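Local coordinates for thioredoxin-like fold domain-containing protein (Enterococcus faecalis, PDB 1Z6M), which is of unknown function but has a thioredoxin-like fold with a CxxC pair, consistent with a DsbA-like thiol-disulfide oxidoreductase, at residues Met31-Cys42 and Ile147-Ile155; Thr12-Leu20 and Leu134-Ala142. One frame throughout, in Å; residues are numbered along the deposited sequence.

Contact 1 (Met31-Cys42 and Ile147-Ile155)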
HETATM    1  N   MSE A  31      -5.623  -8.140   5.801  1.00 13.15           N
HETATM    2  CA  MSE A  31      -5.120  -6.801   6.096  1.00 12.85           C
HETATM    3  C   MSE A  31      -5.125  -5.995   4.810  1.00 12.01           C
HETATM    4  O   MSE A  31      -4.361  -6.294   3.897  1.00 13.55           O
HETATM    5  CB  MSE A  31      -3.701  -6.897   6.666  1.00 13.34           C
HETATM    6  CG  MSE A  31      -3.067  -5.554   7.028  1.00 14.96           C
HETATM    7 SE   MSE A  31      -1.415  -5.718   7.851  1.00 12.87          SE
HETATM    8  CE  MSE A  31      -1.866  -6.752   9.291  1.00 17.77           C
ATOM      9  N   ILE A  32      -5.983  -4.984   4.745  1.00 11.55           N
ATOM     10  CA  ILE A  32      -6.123  -4.148   3.552  1.00 11.31           C
ATOM     11  C   ILE A  32      -5.342  -2.856   3.749  1.00 11.33           C
ATOM     12  O   ILE A  32      -5.520  -2.170   4.752  1.00 11.25           O
ATOM     13  CB  ILE A  32      -7.620  -3.874   3.269  1.00 11.93           C
ATOM     14  CG1 ILE A  32      -8.316  -5.171   2.805  1.00 13.29           C
ATOM     15  CG2 ILE A  32      -7.794  -2.774   2.222  1.00 13.97           C
ATOM     16  CD1 ILE A  32      -9.824  -5.158   2.948  1.00 17.03           C
ATOM     17  N   GLU A  33      -4.471  -2.532   2.797  1.00 10.65           N
ATOM     18  CA  GLU A  33      -3.566  -1.391   2.945  1.00 10.66           C
ATOM     19  C   GLU A  33      -3.672  -0.476   1.743  1.00  9.84           C
ATOM     20  O   GLU A  33      -3.195  -0.820   0.652  1.00 10.98           O
ATOM     21  CB  GLU A  33      -2.108  -1.866   3.093  1.00 11.11           C
ATOM     22  CG  GLU A  33      -1.954  -2.920   4.169  1.00 11.34           C
ATOM     23  CD  GLU A  33      -0.571  -3.518   4.293  1.00 12.10           C
ATOM     24  OE1 GLU A  33       0.460  -2.817   4.118  1.00 13.03           O
ATOM     25  OE2 GLU A  33      -0.527  -4.716   4.614  1.00 15.07           O
ATOM     26  N   PHE A  34      -4.267   0.696   1.938  1.00  9.74           N
ATOM     27  CA  PHE A  34      -4.280   1.734   0.907  1.00  9.51           C
ATOM     28  C   PHE A  34      -3.053   2.605   1.121  1.00  9.80           C
ATOM     29  O   PHE A  34      -2.911   3.253   2.161  1.00  9.98           O
ATOM     30  CB  PHE A  34      -5.546   2.598   1.005  1.00  9.95           C
ATOM     31  CG  PHE A  34      -6.799   1.909   0.542  1.00 10.74           C
ATOM     32  CD1 PHE A  34      -7.520   1.079   1.406  1.00 11.81           C
ATOM     33  CD2 PHE A  34      -7.261   2.079  -0.765  1.00 11.03           C
ATOM     34  CE1 PHE A  34      -8.692   0.450   0.984  1.00 12.64           C
ATOM     35  CE2 PHE A  34      -8.414   1.450  -1.194  1.00 11.56           C
ATOM     36  CZ  PHE A  34      -9.128   0.634  -0.329  1.00 12.14           C
ATOM     37  N   ILE A  35      -2.154   2.597   0.145  1.00 10.01           N
ATOM     38  CA  ILE A  35      -0.899   3.312   0.277  1.00 10.79           C
ATOM     39  C   ILE A  35      -0.531   4.001  -1.037  1.00 10.52           C
ATOM     40  O   ILE A  35      -1.023   3.648  -2.117  1.00 10.45           O
ATOM     41  CB  ILE A  35       0.286   2.401   0.717  1.00 12.07           C
ATOM     42  CG1 ILE A  35       0.553   1.321  -0.319  1.00 12.38           C
ATOM     43  CG2 ILE A  35       0.069   1.803   2.135  1.00 12.95           C
ATOM     44  CD1 ILE A  35       1.898   0.624  -0.102  1.00 14.39           C
ATOM     45  N   ASN A  36       0.343   4.993  -0.934  1.00  9.19           N
ATOM     46  CA  ASN A  36       0.995   5.555  -2.107  1.00  9.61           C
ATOM     47  C   ASN A  36       2.488   5.528  -1.801  1.00  9.53           C
ATOM     48  O   ASN A  36       2.918   5.958  -0.728  1.00 10.32           O
ATOM     49  CB  ASN A  36       0.484   6.978  -2.385  1.00 10.04           C
ATOM     50  CG  ASN A  36       1.141   7.613  -3.599  1.00 10.25           C
ATOM     51  OD1 ASN A  36       2.341   7.860  -3.597  1.00 10.34           O
ATOM     52  ND2 ASN A  36       0.349   7.886  -4.640  1.00  9.96           N
ATOM     53  N   VAL A  37       3.279   4.987  -2.717  1.00  9.67           N
ATOM     54  CA  VAL A  37       4.687   4.714  -2.417  0.50  9.63           C
ATOM     55  C   VAL A  37       5.566   5.941  -2.303  1.00  9.84           C
ATOM     56  O   VAL A  37       6.704   5.830  -1.862  1.00 10.29           O
ATOM     57  CB  VAL A  37       5.358   3.687  -3.371  0.50 10.07           C
ATOM     58  CG1 VAL A  37       4.698   2.335  -3.257  0.50 11.11           C
ATOM     59  CG2 VAL A  37       5.429   4.205  -4.819  0.50  6.81           C
ATOM     60  N   ARG A  38       5.052   7.116  -2.676  1.00  9.99           N
ATOM     61  CA  ARG A  38       5.815   8.354  -2.430  1.00 10.11           C
ATOM     62  C   ARG A  38       5.538   8.946  -1.053  1.00  9.72           C
ATOM     63  O   ARG A  38       6.241   9.835  -0.592  1.00 10.41           O
ATOM     64  CB  ARG A  38       5.560   9.410  -3.509  1.00 10.80           C
ATOM     65  CG  ARG A  38       6.692  10.456  -3.613  1.00 13.89           C
ATOM     66  CD  ARG A  38       6.354  11.767  -2.944  1.00 15.24           C
ATOM     67  NE  ARG A  38       7.513  12.663  -2.883  1.00 14.18           N
ATOM     68  CZ  ARG A  38       8.430  12.634  -1.919  1.00 15.05           C
ATOM     69  NH1 ARG A  38       8.340  11.763  -0.928  1.00 14.71           N
ATOM     70  NH2 ARG A  38       9.447  13.483  -1.944  1.00 15.97           N
ATOM     71  N   CYS A  39       4.503   8.447  -0.394  1.00  9.56           N
ATOM     72  CA  CYS A  39       4.085   9.051   0.850  1.00  9.65           C
ATOM     73  C   CYS A  39       5.034   8.690   2.000  1.00 10.04           C
ATOM     74  O   CYS A  39       5.273   7.518   2.246  1.00  9.55           O
ATOM     75  CB  CYS A  39       2.648   8.608   1.153  1.00 10.42           C
ATOM     76  SG  CYS A  39       2.089   9.067   2.794  1.00 10.29           S
ATOM     77  N   PRO A  40       5.538   9.691   2.749  1.00  9.55           N
ATOM     78  CA  PRO A  40       6.431   9.359   3.867  1.00 10.28           C
ATOM     79  C   PRO A  40       5.701   8.738   5.067  1.00  9.64           C
ATOM     80  O   PRO A  40       6.316   8.041   5.894  1.00  9.93           O
ATOM     81  CB  PRO A  40       7.061  10.708   4.211  1.00 10.65           C
ATOM     82  CG  PRO A  40       6.007  11.710   3.838  1.00 11.26           C
ATOM     83  CD  PRO A  40       5.382  11.148   2.575  1.00 10.11           C
ATOM     84  N   TYR A  41       4.394   8.955   5.151  1.00  9.58           N
ATOM     85  CA  TYR A  41       3.612   8.338   6.216  1.00  9.77           C
ATOM     86  C   TYR A  41       3.436   6.854   5.881  1.00  9.97           C
ATOM     87  O   TYR A  41       3.520   5.999   6.756  1.00  9.53           O
ATOM     88  CB  TYR A  41       2.259   9.037   6.386  1.00 10.06           C
ATOM     89  CG  TYR A  41       2.342  10.506   6.724  1.00  9.56           C
ATOM     90  CD1 TYR A  41       2.643  11.450   5.744  1.00 10.44           C
ATOM     91  CD2 TYR A  41       2.092  10.957   8.020  1.00 10.13           C
ATOM     92  CE1 TYR A  41       2.697  12.804   6.043  1.00 10.63           C
ATOM     93  CE2 TYR A  41       2.153  12.310   8.331  1.00 10.60           C
ATOM     94  CZ  TYR A  41       2.454  13.226   7.335  1.00 11.37           C
ATOM     95  OH  TYR A  41       2.505  14.568   7.603  1.00 12.11           O
ATOM     96  N   CYS A  42       3.224   6.556   4.601  1.00  9.80           N
ATOM     97  CA  CYS A  42       3.195   5.170   4.125  1.00 10.10           C
ATOM     98  C   CYS A  42       4.559   4.513   4.309  1.00  9.55           C
ATOM     99  O   CYS A  42       4.632   3.347   4.686  1.00  9.73           O
ATOM    100  CB  CYS A  42       2.770   5.086   2.668  1.00  9.86           C
ATOM    101  SG  CYS A  42       1.065   5.570   2.408  1.00 10.66           S
ATOM    102  N   ILE A 147     -12.430   6.670   1.670  1.00 11.40           N
ATOM    103  CA  ILE A 147     -11.021   6.704   2.053  1.00 11.52           C
ATOM    104  C   ILE A 147     -10.316   7.717   1.160  1.00 11.85           C
ATOM    105  O   ILE A 147     -10.146   7.490  -0.043  1.00 11.73           O
ATOM    106  CB  ILE A 147     -10.389   5.308   1.873  1.00 11.08           C
ATOM    107  CG1 ILE A 147     -11.005   4.324   2.870  1.00 11.52           C
ATOM    108  CG2 ILE A 147      -8.863   5.355   2.035  1.00 12.02           C
ATOM    109  CD1 ILE A 147     -10.611   2.868   2.623  1.00 12.86           C
ATOM    110  N   GLN A 148      -9.925   8.845   1.740  1.00 12.13           N
ATOM    111  CA  GLN A 148      -9.245   9.889   0.982  1.00 13.53           C
ATOM    112  C   GLN A 148      -7.753   9.933   1.229  1.00 12.83           C
ATOM    113  O   GLN A 148      -7.012  10.478   0.427  1.00 15.36           O
ATOM    114  CB  GLN A 148      -9.783  11.260   1.378  1.00 15.01           C
ATOM    115  CG  GLN A 148     -11.224  11.531   1.029  1.00 19.66           C
ATOM    116  CD  GLN A 148     -11.708  12.798   1.703  1.00 24.82           C
ATOM    117  OE1 GLN A 148     -12.599  12.763   2.550  1.00 29.33           O
ATOM    118  NE2 GLN A 148     -11.086  13.918   1.366  1.00 27.31           N
ATOM    119  N   PHE A 149      -7.314   9.405   2.363  1.00 11.97           N
ATOM    120  CA  PHE A 149      -5.938   9.598   2.797  1.00 12.18           C
ATOM    121  C   PHE A 149      -5.159   8.302   2.836  1.00 11.79           C
ATOM    122  O   PHE A 149      -5.736   7.205   2.921  1.00 12.60           O
ATOM    123  CB  PHE A 149      -5.916  10.270   4.173  1.00 12.07           C
ATOM    124  CG  PHE A 149      -6.757  11.499   4.247  1.00 13.03           C
ATOM    125  CD1 PHE A 149      -8.012  11.452   4.835  1.00 14.35           C
ATOM    126  CD2 PHE A 149      -6.324  12.683   3.675  1.00 14.49           C
ATOM    127  CE1 PHE A 149      -8.813  12.578   4.877  1.00 15.24           C
ATOM    128  CE2 PHE A 149      -7.125  13.826   3.723  1.00 15.95           C
ATOM    129  CZ  PHE A 149      -8.367  13.761   4.320  1.00 14.58           C
ATOM    130  N   VAL A 150      -3.844   8.432   2.763  1.00 11.35           N
ATOM    131  CA  VAL A 150      -2.963   7.291   2.922  1.00 10.87           C
ATOM    132  C   VAL A 150      -1.970   7.569   4.056  1.00 10.67           C
ATOM    133  O   VAL A 150      -1.686   8.727   4.367  1.00 11.15           O
ATOM    134  CB  VAL A 150      -2.211   6.941   1.607  1.00 10.55           C
ATOM    135  CG1 VAL A 150      -3.201   6.456   0.530  1.00 11.31           C
ATOM    136  CG2 VAL A 150      -1.371   8.119   1.115  1.00 11.20           C
ATOM    137  N   PRO A 151      -1.471   6.514   4.712  1.00 10.06           N
ATOM    138  CA  PRO A 151      -1.933   5.141   4.598  1.00 10.27           C
ATOM    139  C   PRO A 151      -3.251   4.955   5.348  1.00 10.42           C
ATOM    140  O   PRO A 151      -3.450   5.550   6.412  1.00 11.89           O
ATOM    141  CB  PRO A 151      -0.813   4.344   5.294  1.00 10.14           C
ATOM    142  CG  PRO A 151      -0.287   5.287   6.317  1.00 10.37           C
ATOM    143  CD  PRO A 151      -0.390   6.648   5.711  1.00 10.20           C
ATOM    144  N   THR A 152      -4.162   4.166   4.781  1.00 10.15           N
ATOM    145  CA  THR A 152      -5.332   3.694   5.509  1.00 10.38           C
ATOM    146  C   THR A 152      -5.253   2.186   5.550  1.00  9.69           C
ATOM    147  O   THR A 152      -5.243   1.538   4.497  1.00  9.95           O
ATOM    148  CB  THR A 152      -6.647   4.162   4.846  1.00 10.34           C
ATOM    149  OG1 THR A 152      -6.709   5.588   4.902  1.00 11.03           O
ATOM    150  CG2 THR A 152      -7.856   3.623   5.577  1.00 11.23           C
ATOM    151  N   ILE A 153      -5.147   1.635   6.761  1.00 10.69           N
ATOM    152  CA  ILE A 153      -5.020   0.200   6.954  1.00 10.72           C
ATOM    153  C   ILE A 153      -6.287  -0.289   7.618  1.00 10.86           C
ATOM    154  O   ILE A 153      -6.760   0.343   8.568  1.00 10.44           O
ATOM    155  CB  ILE A 153      -3.780  -0.192   7.824  1.00 11.46           C
ATOM    156  CG1 ILE A 153      -2.523   0.629   7.460  1.00 12.15           C
ATOM    157  CG2 ILE A 153      -3.537  -1.721   7.767  1.00 11.71           C
ATOM    158  CD1 ILE A 153      -2.030   0.496   6.042  1.00 13.14           C
ATOM    159  N   ILE A 154      -6.826  -1.402   7.132  1.00 10.74           N
ATOM    160  CA  ILE A 154      -8.097  -1.891   7.625  1.00 11.46           C
ATOM    161  C   ILE A 154      -7.986  -3.390   7.888  1.00 11.27           C
ATOM    162  O   ILE A 154      -7.549  -4.160   7.023  1.00 11.76           O
ATOM    163  CB  ILE A 154      -9.246  -1.607   6.621  1.00 11.42           C
ATOM    164  CG1 ILE A 154      -9.420  -0.100   6.420  1.00 13.24           C
ATOM    165  CG2 ILE A 154     -10.560  -2.220   7.102  1.00 13.42           C
ATOM    166  CD1 ILE A 154     -10.369   0.262   5.305  1.00 15.46           C
ATOM    167  N   ILE A 155      -8.378  -3.791   9.096  1.00 11.62           N
ATOM    168  CA  ILE A 155      -8.544  -5.201   9.424  1.00 12.48           C
ATOM    169  C   ILE A 155      -9.955  -5.298   9.964  1.00 12.10           C
ATOM    170  O   ILE A 155     -10.232  -4.832  11.082  1.00 12.22           O
ATOM    171  CB  ILE A 155      -7.543  -5.688  10.493  1.00 11.99           C
ATOM    172  CG1 ILE A 155      -6.096  -5.488  10.013  1.00 12.90           C
ATOM    173  CG2 ILE A 155      -7.818  -7.164  10.847  1.00 14.14           C
ATOM    174  CD1 ILE A 155      -5.027  -5.720  11.074  1.00 13.84           C
TER
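Cys42 SG sits against the loop at Val150-Pro151, 3.6 Å from Val150 CB and 3.7 Å from Pro151 CB. The same sulfur accepts the N-H of Asn36 (Asn36 N to Cys42 SG 3.5 Å), and Cys42 N in turn donates to Cys39 SG at 3.3 Å, capping the helix. Val150 reaches toward the two cysteines with its CG2 branch, set between the backbone N and carbonyl carbon, while CG1 lies on Phe34 O. Tyr41 touches Pro151 CD with its CB, and its ring extends past the proline. The peptide bond before Pro151 is cis, and a cis-proline facing a CxxC at a helix start is the hallmark of the active site in thioredoxin-fold oxidoreductases, so this is probably the redox site, here with free thiols.

Beyond the proline the strands 31-35 and 152-155 run antiparallel. Ile32 pairs with Ile154 and Phe34 with Thr152 through two hydrogen bonds each. The Phe34 ring crosses Ile147 at about a right angle: Ile147 CD1 approaches CE1 obliquely at 3.5 Å, and Thr152 O lies at the ring edge. On the sheet face opposite Phe34, Ile153 folds its chain back (chi2 -60°) to lay CD1 3.8 Å from Glu33 CB, with CG2 against Met31 CG. Met31, a selenomethionine, bends at chi3 and brings CE to Ile155 CD1.

Glu33 ends in a salt bridge to Arg64 and a hydrogen bond to Trp45. Helix 40-58 packs on the Met31, Glu33 and Ile153 face, and strands 62-68 and 158-160 flank the pair in the central sheet.

Contact 2 (Thr12-Leu20 and Leu134-Ala142)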
ATOM      1  N   THR A  12     -17.009  -1.635   5.180  1.00 12.62           N
ATOM      2  CA  THR A  12     -17.727  -2.698   4.472  1.00 13.28           C
ATOM      3  C   THR A  12     -17.568  -2.596   2.950  1.00 13.59           C
ATOM      4  O   THR A  12     -17.902  -3.536   2.231  1.00 15.02           O
ATOM      5  CB  THR A  12     -19.247  -2.752   4.799  1.00 13.51           C
ATOM      6  OG1 THR A  12     -19.915  -1.630   4.206  1.00 13.51           O
ATOM      7  CG2 THR A  12     -19.484  -2.800   6.299  1.00 13.82           C
ATOM      8  N   LYS A  13     -17.047  -1.471   2.464  1.00 13.68           N
ATOM      9  CA  LYS A  13     -16.989  -1.205   1.024  1.00 14.73           C
ATOM     10  C   LYS A  13     -15.632  -1.524   0.417  1.00 14.98           C
ATOM     11  O   LYS A  13     -15.426  -1.355  -0.783  1.00 15.98           O
ATOM     12  CB  LYS A  13     -17.373   0.246   0.694  1.00 15.45           C
ATOM     13  CG  LYS A  13     -18.727   0.674   1.194  1.00 18.17           C
ATOM     14  CD  LYS A  13     -19.854  -0.056   0.504  1.00 20.55           C
ATOM     15  CE  LYS A  13     -21.221   0.392   1.039  1.00 21.58           C
ATOM     16  NZ  LYS A  13     -21.631   1.745   0.561  1.00 24.63           N
ATOM     17  N   VAL A  14     -14.701  -1.969   1.243  1.00 13.77           N
ATOM     18  CA  VAL A  14     -13.416  -2.434   0.733  1.00 13.82           C
ATOM     19  C   VAL A  14     -13.513  -3.929   0.452  1.00 13.43           C
ATOM     20  O   VAL A  14     -14.423  -4.602   0.954  1.00 15.00           O
ATOM     21  CB  VAL A  14     -12.246  -2.100   1.698  1.00 13.62           C
ATOM     22  CG1 VAL A  14     -12.149  -0.583   1.908  1.00 13.76           C
ATOM     23  CG2 VAL A  14     -12.397  -2.814   3.038  1.00 14.90           C
ATOM     24  N   ASN A  15     -12.590  -4.449  -0.348  1.00 13.06           N
ATOM     25  CA  ASN A  15     -12.580  -5.872  -0.654  1.00 12.68           C
ATOM     26  C   ASN A  15     -11.171  -6.439  -0.570  1.00 13.15           C
ATOM     27  O   ASN A  15     -10.185  -5.694  -0.525  1.00 12.63           O
ATOM     28  CB  ASN A  15     -13.212  -6.134  -2.032  1.00 12.79           C
ATOM     29  CG  ASN A  15     -12.398  -5.526  -3.172  1.00 12.19           C
ATOM     30  OD1 ASN A  15     -11.277  -5.961  -3.453  1.00 12.31           O
ATOM     31  ND2 ASN A  15     -12.952  -4.503  -3.819  1.00 12.76           N
ATOM     32  N   THR A  16     -11.088  -7.763  -0.548  1.00 13.28           N
ATOM     33  CA  THR A  16      -9.813  -8.461  -0.488  1.00 15.04           C
ATOM     34  C   THR A  16      -9.417  -9.028  -1.847  1.00 15.12           C
ATOM     35  O   THR A  16      -8.592  -9.938  -1.924  1.00 16.73           O
ATOM     36  CB  THR A  16      -9.863  -9.593   0.548  1.00 15.70           C
ATOM     37  OG1 THR A  16     -10.887 -10.525   0.177  1.00 18.33           O
ATOM     38  CG2 THR A  16     -10.180  -9.021   1.919  1.00 17.71           C
ATOM     39  N   GLU A  17      -9.981  -8.469  -2.915  1.00 15.17           N
ATOM     40  CA  GLU A  17      -9.726  -8.955  -4.271  1.00 16.27           C
ATOM     41  C   GLU A  17      -8.722  -8.111  -5.047  1.00 15.13           C
ATOM     42  O   GLU A  17      -7.748  -8.644  -5.582  1.00 16.56           O
ATOM     43  CB  GLU A  17     -11.039  -9.053  -5.047  1.00 17.36           C
ATOM     44  CG  GLU A  17     -11.984 -10.109  -4.517  1.00 21.76           C
ATOM     45  CD  GLU A  17     -11.441 -11.522  -4.660  1.00 26.66           C
ATOM     46  OE1 GLU A  17     -10.884 -11.847  -5.735  1.00 29.62           O
ATOM     47  OE2 GLU A  17     -11.583 -12.311  -3.694  1.00 29.92           O
ATOM     48  N   THR A  18      -8.961  -6.806  -5.117  1.00 13.36           N
ATOM     49  CA  THR A  18      -8.136  -5.943  -5.950  1.00 13.00           C
ATOM     50  C   THR A  18      -6.817  -5.631  -5.270  1.00 12.23           C
ATOM     51  O   THR A  18      -6.804  -5.193  -4.113  1.00 12.05           O
ATOM     52  CB  THR A  18      -8.869  -4.631  -6.241  1.00 12.69           C
ATOM     53  OG1 THR A  18     -10.125  -4.931  -6.846  1.00 14.33           O
ATOM     54  CG2 THR A  18      -8.055  -3.761  -7.183  1.00 14.83           C
ATOM     55  N   GLY A  19      -5.716  -5.820  -5.991  1.00 12.04           N
ATOM     56  CA  GLY A  19      -4.432  -5.389  -5.474  1.00 12.41           C
ATOM     57  C   GLY A  19      -3.389  -6.464  -5.380  1.00 12.62           C
ATOM     58  O   GLY A  19      -3.526  -7.532  -5.972  1.00 13.11           O
ATOM     59  N   LEU A  20      -2.317  -6.160  -4.664  1.00 12.19           N
ATOM     60  CA  LEU A  20      -1.194  -7.065  -4.519  1.00 13.09           C
ATOM     61  C   LEU A  20      -1.420  -7.951  -3.304  1.00 12.81           C
ATOM     62  O   LEU A  20      -1.557  -7.448  -2.190  1.00 12.48           O
ATOM     63  CB  LEU A  20       0.086  -6.245  -4.344  1.00 13.61           C
ATOM     64  CG  LEU A  20       1.393  -6.984  -4.068  1.00 13.89           C
ATOM     65  CD1 LEU A  20       1.744  -7.914  -5.222  1.00 16.71           C
ATOM     66  CD2 LEU A  20       2.514  -5.988  -3.820  1.00 14.41           C
ATOM     67  N   LEU A 134      -6.932  -1.941 -12.848  1.00 13.72           N
ATOM     68  CA  LEU A 134      -6.582  -2.050 -11.441  1.00 14.02           C
ATOM     69  C   LEU A 134      -6.438  -0.670 -10.795  1.00 13.15           C
ATOM     70  O   LEU A 134      -6.964  -0.439  -9.699  1.00 12.95           O
ATOM     71  CB  LEU A 134      -5.310  -2.871 -11.263  1.00 14.20           C
ATOM     72  CG  LEU A 134      -4.903  -3.218  -9.830  1.00 16.65           C
ATOM     73  CD1 LEU A 134      -4.169  -4.553  -9.791  1.00 17.96           C
ATOM     74  CD2 LEU A 134      -4.045  -2.106  -9.218  1.00 18.08           C
ATOM     75  N   VAL A 135      -5.732   0.245 -11.462  1.00 12.90           N
ATOM     76  CA  VAL A 135      -5.559   1.606 -10.952  1.00 13.19           C
ATOM     77  C   VAL A 135      -6.917   2.245 -10.677  1.00 12.55           C
ATOM     78  O   VAL A 135      -7.132   2.820  -9.597  1.00 12.42           O
ATOM     79  CB  VAL A 135      -4.727   2.489 -11.924  1.00 13.14           C
ATOM     80  CG1 VAL A 135      -4.810   3.967 -11.560  1.00 14.39           C
ATOM     81  CG2 VAL A 135      -3.272   2.022 -11.947  1.00 14.00           C
ATOM     82  N   SER A 136      -7.829   2.157 -11.652  1.00 12.00           N
ATOM     83  CA  SER A 136      -9.157   2.736 -11.513  0.50 12.83           C
ATOM     84  C   SER A 136      -9.951   2.014 -10.418  1.00 12.00           C
ATOM     85  O   SER A 136     -10.703   2.638  -9.669  1.00 11.64           O
ATOM     86  CB  SER A 136      -9.885   2.680 -12.859  0.50 13.13           C
ATOM     87  OG  SER A 136     -11.289   2.724 -12.718  0.50 17.46           O
ATOM     88  N   ALA A 137      -9.768   0.695 -10.324  1.00 11.37           N
ATOM     89  CA  ALA A 137     -10.503  -0.092  -9.335  1.00 11.92           C
ATOM     90  C   ALA A 137     -10.122   0.337  -7.921  1.00 11.36           C
ATOM     91  O   ALA A 137     -10.985   0.471  -7.057  1.00 11.55           O
ATOM     92  CB  ALA A 137     -10.271  -1.582  -9.520  1.00 12.00           C
ATOM     93  N   VAL A 138      -8.833   0.587  -7.682  1.00 11.44           N
ATOM     94  CA  VAL A 138      -8.414   1.061  -6.360  1.00 11.06           C
ATOM     95  C   VAL A 138      -8.995   2.441  -6.055  1.00 11.44           C
ATOM     96  O   VAL A 138      -9.481   2.689  -4.953  1.00 11.44           O
ATOM     97  CB  VAL A 138      -6.886   1.054  -6.220  1.00 11.16           C
ATOM     98  CG1 VAL A 138      -6.460   1.740  -4.942  1.00 12.20           C
ATOM     99  CG2 VAL A 138      -6.376  -0.378  -6.240  1.00 12.14           C
ATOM    100  N   ILE A 139      -8.942   3.348  -7.025  1.00 11.64           N
ATOM    101  CA  ILE A 139      -9.527   4.672  -6.816  1.00 12.01           C
ATOM    102  C   ILE A 139     -11.038   4.572  -6.524  1.00 11.63           C
ATOM    103  O   ILE A 139     -11.549   5.222  -5.605  1.00 11.41           O
ATOM    104  CB  ILE A 139      -9.269   5.582  -8.024  1.00 11.71           C
ATOM    105  CG1 ILE A 139      -7.776   5.903  -8.125  1.00 12.53           C
ATOM    106  CG2 ILE A 139     -10.119   6.857  -7.950  1.00 12.56           C
ATOM    107  CD1 ILE A 139      -7.366   6.476  -9.456  1.00 12.89           C
ATOM    108  N   ALA A 140     -11.739   3.739  -7.295  1.00 11.82           N
ATOM    109  CA  ALA A 140     -13.182   3.547  -7.123  1.00 11.50           C
ATOM    110  C   ALA A 140     -13.513   2.926  -5.770  1.00 11.64           C
ATOM    111  O   ALA A 140     -14.480   3.314  -5.130  1.00 12.26           O
ATOM    112  CB  ALA A 140     -13.731   2.686  -8.253  1.00 11.86           C
ATOM    113  N   GLU A 141     -12.695   1.972  -5.329  1.00 11.67           N
ATOM    114  CA  GLU A 141     -12.890   1.312  -4.037  1.00 11.48           C
ATOM    115  C   GLU A 141     -12.660   2.295  -2.890  1.00 11.23           C
ATOM    116  O   GLU A 141     -13.463   2.373  -1.962  1.00 11.07           O
ATOM    117  CB  GLU A 141     -11.958   0.107  -3.926  1.00 12.11           C
ATOM    118  CG  GLU A 141     -12.129  -0.698  -2.668  1.00 11.95           C
ATOM    119  CD  GLU A 141     -11.125  -1.830  -2.525  1.00 11.16           C
ATOM    120  OE1 GLU A 141     -10.461  -2.202  -3.525  1.00 12.53           O
ATOM    121  OE2 GLU A 141     -11.026  -2.381  -1.409  1.00 12.14           O
ATOM    122  N   ALA A 142     -11.571   3.055  -2.960  1.00 11.32           N
ATOM    123  CA  ALA A 142     -11.312   4.086  -1.954  1.00 11.47           C
ATOM    124  C   ALA A 142     -12.493   5.051  -1.899  1.00 11.39           C
ATOM    125  O   ALA A 142     -12.949   5.450  -0.820  1.00 11.66           O
ATOM    126  CB  ALA A 142     -10.017   4.823  -2.261  1.00 11.92           C
TER
HETATM  127  O   HOH W   1     -11.603  -2.933  -5.914  1.00 13.80           O
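Glu141 leaves its helix fully extended, CG lying opposite the backbone N (chi1 -177°) and the next bond continuing straight, which carries its carboxylate across to the loop of residues 14-18. Asn15 answers with CG tucked between its own N and carbonyl carbon (chi1 65°), so that the amide folds back over the carboxylate. The two flat groups are stacked with their planes 29° apart, and the chains cross obliquely.

Asn15 N donates to Glu141 OE2 at 2.8 Å in a fairly straight bond, meeting the oxygen from above the carboxylate plane. That oxygen also lies against Val14, 3.3 Å from its CB. A water serves the second carboxylate oxygen: it donates to Glu141 OE1 at 2.7 Å, accepts from Asn15 ND2, and is 2.7 Å from Thr18 OG1. Asn15 OD1, the other end of the amide, takes two backbone N-H groups of its own segment: Glu17 N closes an Asx turn and Thr18 N, 3.0 Å from Asn15 OD1 and in the carbonyl plane, extends it to an Asx motif that shapes the segment around the asparagine.

Thr18 divides its branches. OG1 goes to the water, while CG2 turns to the helix and packs 3.9 Å from both Ala137 CB and Val138 CG2, with Leu134 CG a little farther off.

Lys67, from strand 62-68, forms a salt bridge with Glu141 OE1 and hydrogen-bonds the carbonyl oxygens of Asn15 and Thr18. The buried carboxylate is thus gripped by a backbone N-H, a water and a lysine, which would be expected to favour its ionised form and tie the segment before strand 20-22 to helix 132-145.

Contact 1 lies within the central sheet and contact 2 against its Ile32 and Phe34 face, their centres about 12 Å apart, and they touch directly. Ile32 CD1 of contact 1 packs 3.5 Å from Val14 CG2 of contact 2, and the ring of Phe34 reaches Glu141, CZ to OE2 being 3.7 Å. Along the chain, helix 132-145 runs straight into the approach to the cis-proline: Ile147 N probably donates to Ala142 O at 2.8 Å. Contact 1 holds the CxxC and cis-proline, the likely redox site, whereas contact 2 fastens the N-terminal segment and the helix to the sheet, with the Lys67 side chain touching residues of both.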